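Local coordinates for DUF2442 domain-containing protein (Nitrosomonas europaea, PDB 2AUW) that is of unknown function but may bind DNA, at residues B[56-61]-B[67-72]. Residues are numbered along the deposited sequence; the frame is centred on the assembly and turned at random.
Sequences ARVHIA and VEWFDT
Glu68 reaches across to His59 and Ala61 with an extended side chain. Its CB lies beside the backbone O of His59. CG, anti to the backbone N (chi1 173°), passes by the NE2 corner of the His59 ring, 3.5 Å from NE2. OE2 accepts a hydrogen bond from NE2 of His59 at 2.7 Å, through its anti lone pair; ring and carboxylate planes stand 73° apart. OE1 accepts a hydrogen bond from the backbone N of Thr72 at 2.7 Å, also through its anti lone pair, and rests near CB of Ala61, tying down the loop that follows its own strand. The imidazole is gripped at both nitrogens, since ND1 donates in the ring plane to O of Arg57, 2.8 Å away. A phenylalanine in place of His59 would probably leave OE2 of Glu68 and O of Arg57 without these donors and the ring freer to turn. The two segments form a short antiparallel beta hairpin, strands 59-60 and 67-68, within the DUF2442 region. His59 and Glu68 are its hydrogen-bonded pair, with N of each bonded to O of the other. Ile60 and Val67 follow as the non-hydrogen-bonded pair, their side chains on the face turned to strand 11-16. Val58 packs there too. Its CB sits over the five-membered ring of Trp69 in a CH-pi contact, 3.9 Å from the centroid. Its CG2 meets CG1 of Val67 at 3.5 Å. Phe55 and Phe74 meet the Trp69 ring, and Leu22 of strand 21-26 touches Val58, Val67 and Trp69.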
loop_
_atom_site.group_PDB
_atom_site.type_symbol
_atom_site.label_atom_id
_atom_site.label_comp_id
_atom_site.label_asym_id
_atom_site.label_seq_id
_atom_site.Cartn_x
_atom_site.Cartn_y
_atom_site.Cartn_z
ATOM N N ALA B 56 -15.778 5.811 33.939
ATOM C CA ALA B 56 -15.429 4.401 34.142
ATOM C C ALA B 56 -16.007 3.440 33.104
ATOM O O ALA B 56 -15.550 2.297 33.006
ATOM C CB ALA B 56 -15.872 3.959 35.563
ATOM N N ARG B 57 -17.012 3.888 32.365
ATOM C CA ARG B 57 -17.675 3.036 31.377
ATOM C C ARG B 57 -17.112 3.160 29.951
ATOM O O ARG B 57 -17.787 2.796 28.990
ATOM C CB ARG B 57 -19.190 3.277 31.389
ATOM C CG ARG B 57 -19.841 3.014 32.756
ATOM C CD ARG B 57 -21.362 3.007 32.653
ATOM N NE ARG B 57 -21.943 4.329 32.907
ATOM C CZ ARG B 57 -22.414 4.740 34.087
ATOM N NH1 ARG B 57 -22.911 5.968 34.203
ATOM N NH2 ARG B 57 -22.390 3.934 35.150
ATOM N N VAL B 58 -15.889 3.692 29.834
ATOM C CA VAL B 58 -15.129 3.713 28.556
ATOM C C VAL B 58 -14.974 2.295 27.953
ATOM O O VAL B 58 -14.713 1.296 28.681
ATOM C CB VAL B 58 -13.719 4.337 28.728
ATOM C CG1 VAL B 58 -12.810 3.413 29.520
ATOM C CG2 VAL B 58 -13.071 4.686 27.366
ATOM N N HIS B 59 -15.123 2.216 26.631
ATOM C CA HIS B 59 -14.932 0.940 25.926
ATOM C C HIS B 59 -14.593 1.235 24.466
ATOM O O HIS B 59 -14.589 2.394 24.049
ATOM C CB HIS B 59 -16.241 0.150 25.981
ATOM C CG HIS B 59 -17.429 0.946 25.532
ATOM N ND1 HIS B 59 -18.128 1.782 26.382
ATOM C CD2 HIS B 59 -18.008 1.077 24.319
ATOM C CE1 HIS B 59 -19.106 2.367 25.712
ATOM N NE2 HIS B 59 -19.060 1.945 24.460
ATOM N N ILE B 60 -14.311 0.194 23.685
ATOM C CA ILE B 60 -14.076 0.388 22.242
ATOM C C ILE B 60 -15.423 0.343 21.519
ATOM O O ILE B 60 -16.139 -0.642 21.685
ATOM C CB ILE B 60 -13.130 -0.691 21.670
ATOM C CG1 ILE B 60 -11.774 -0.677 22.380
ATOM C CG2 ILE B 60 -12.998 -0.553 20.132
ATOM C CD1 ILE B 60 -10.845 -1.801 21.967
ATOM N N ALA B 61 -15.777 1.391 20.743
ATOM C CA ALA B 61 -17.073 1.450 20.006
ATOM C C ALA B 61 -17.288 0.253 19.066
ATOM O O ALA B 61 -16.371 -0.126 18.326
ATOM C CB ALA B 61 -17.221 2.758 19.201
ATOM N N VAL B 67 -12.692 5.328 20.846
ATOM C CA VAL B 67 -12.794 5.279 22.292
ATOM C C VAL B 67 -14.129 5.906 22.630
ATOM O O VAL B 67 -14.404 7.025 22.243
ATOM C CB VAL B 67 -11.610 6.030 22.953
ATOM C CG1 VAL B 67 -11.852 6.247 24.464
ATOM C CG2 VAL B 67 -10.304 5.287 22.737
ATOM N N GLU B 68 -14.988 5.171 23.332
ATOM C CA GLU B 68 -16.359 5.593 23.494
ATOM C C GLU B 68 -16.831 5.465 24.941
ATOM O O GLU B 68 -16.371 4.595 25.678
ATOM C CB GLU B 68 -17.269 4.767 22.570
ATOM C CG GLU B 68 -18.757 5.027 22.806
ATOM C CD GLU B 68 -19.594 4.254 21.833
ATOM O OE1 GLU B 68 -19.842 4.790 20.732
ATOM O OE2 GLU B 68 -19.985 3.114 22.174
ATOM N N TRP B 69 -17.737 6.357 25.328
ATOM C CA TRP B 69 -18.414 6.297 26.621
ATOM C C TRP B 69 -19.887 6.212 26.271
ATOM O O TRP B 69 -20.534 5.219 26.585
ATOM C CB TRP B 69 -18.143 7.526 27.500
ATOM C CG TRP B 69 -16.750 7.599 28.070
ATOM C CD1 TRP B 69 -16.343 7.185 29.294
ATOM C CD2 TRP B 69 -15.589 8.128 27.414
ATOM N NE1 TRP B 69 -15.001 7.443 29.467
ATOM C CE2 TRP B 69 -14.510 7.996 28.304
ATOM C CE3 TRP B 69 -15.364 8.713 26.151
ATOM C CZ2 TRP B 69 -13.223 8.422 27.983
ATOM C CZ3 TRP B 69 -14.068 9.107 25.817
ATOM C CH2 TRP B 69 -13.022 8.980 26.732
ATOM N N PHE B 70 -20.396 7.233 25.587
ATOM C CA PHE B 70 -21.766 7.193 25.057
ATOM C C PHE B 70 -21.845 7.076 23.531
ATOM O O PHE B 70 -22.602 6.258 23.016
ATOM C CB PHE B 70 -22.607 8.378 25.565
ATOM C CG PHE B 70 -22.584 8.547 27.059
ATOM C CD1 PHE B 70 -21.864 9.586 27.642
ATOM C CD2 PHE B 70 -23.294 7.669 27.887
ATOM C CE1 PHE B 70 -21.833 9.747 29.026
ATOM C CE2 PHE B 70 -23.280 7.819 29.281
ATOM C CZ PHE B 70 -22.544 8.863 29.854
ATOM N N ASP B 71 -21.064 7.882 22.807
ATOM C CA ASP B 71 -21.161 7.922 21.345
ATOM C C ASP B 71 -19.853 8.305 20.635
ATOM O O ASP B 71 -19.577 9.502 20.430
ATOM C CB ASP B 71 -22.278 8.875 20.900
ATOM C CG ASP B 71 -22.499 8.854 19.398
ATOM O OD1 ASP B 71 -22.137 7.849 18.735
ATOM O OD2 ASP B 71 -23.030 9.851 18.872
ATOM N N THR B 72 -19.080 7.286 20.252
ATOM C CA THR B 72 -17.892 7.456 19.406
ATOM C C THR B 72 -17.141 8.796 19.649
ATOM O O THR B 72 -16.870 9.548 18.709
ATOM C CB THR B 72 -18.284 7.357 17.908
ATOM O OG1 THR B 72 -19.300 8.330 17.625
ATOM C CG2 THR B 72 -18.813 5.967 17.569
#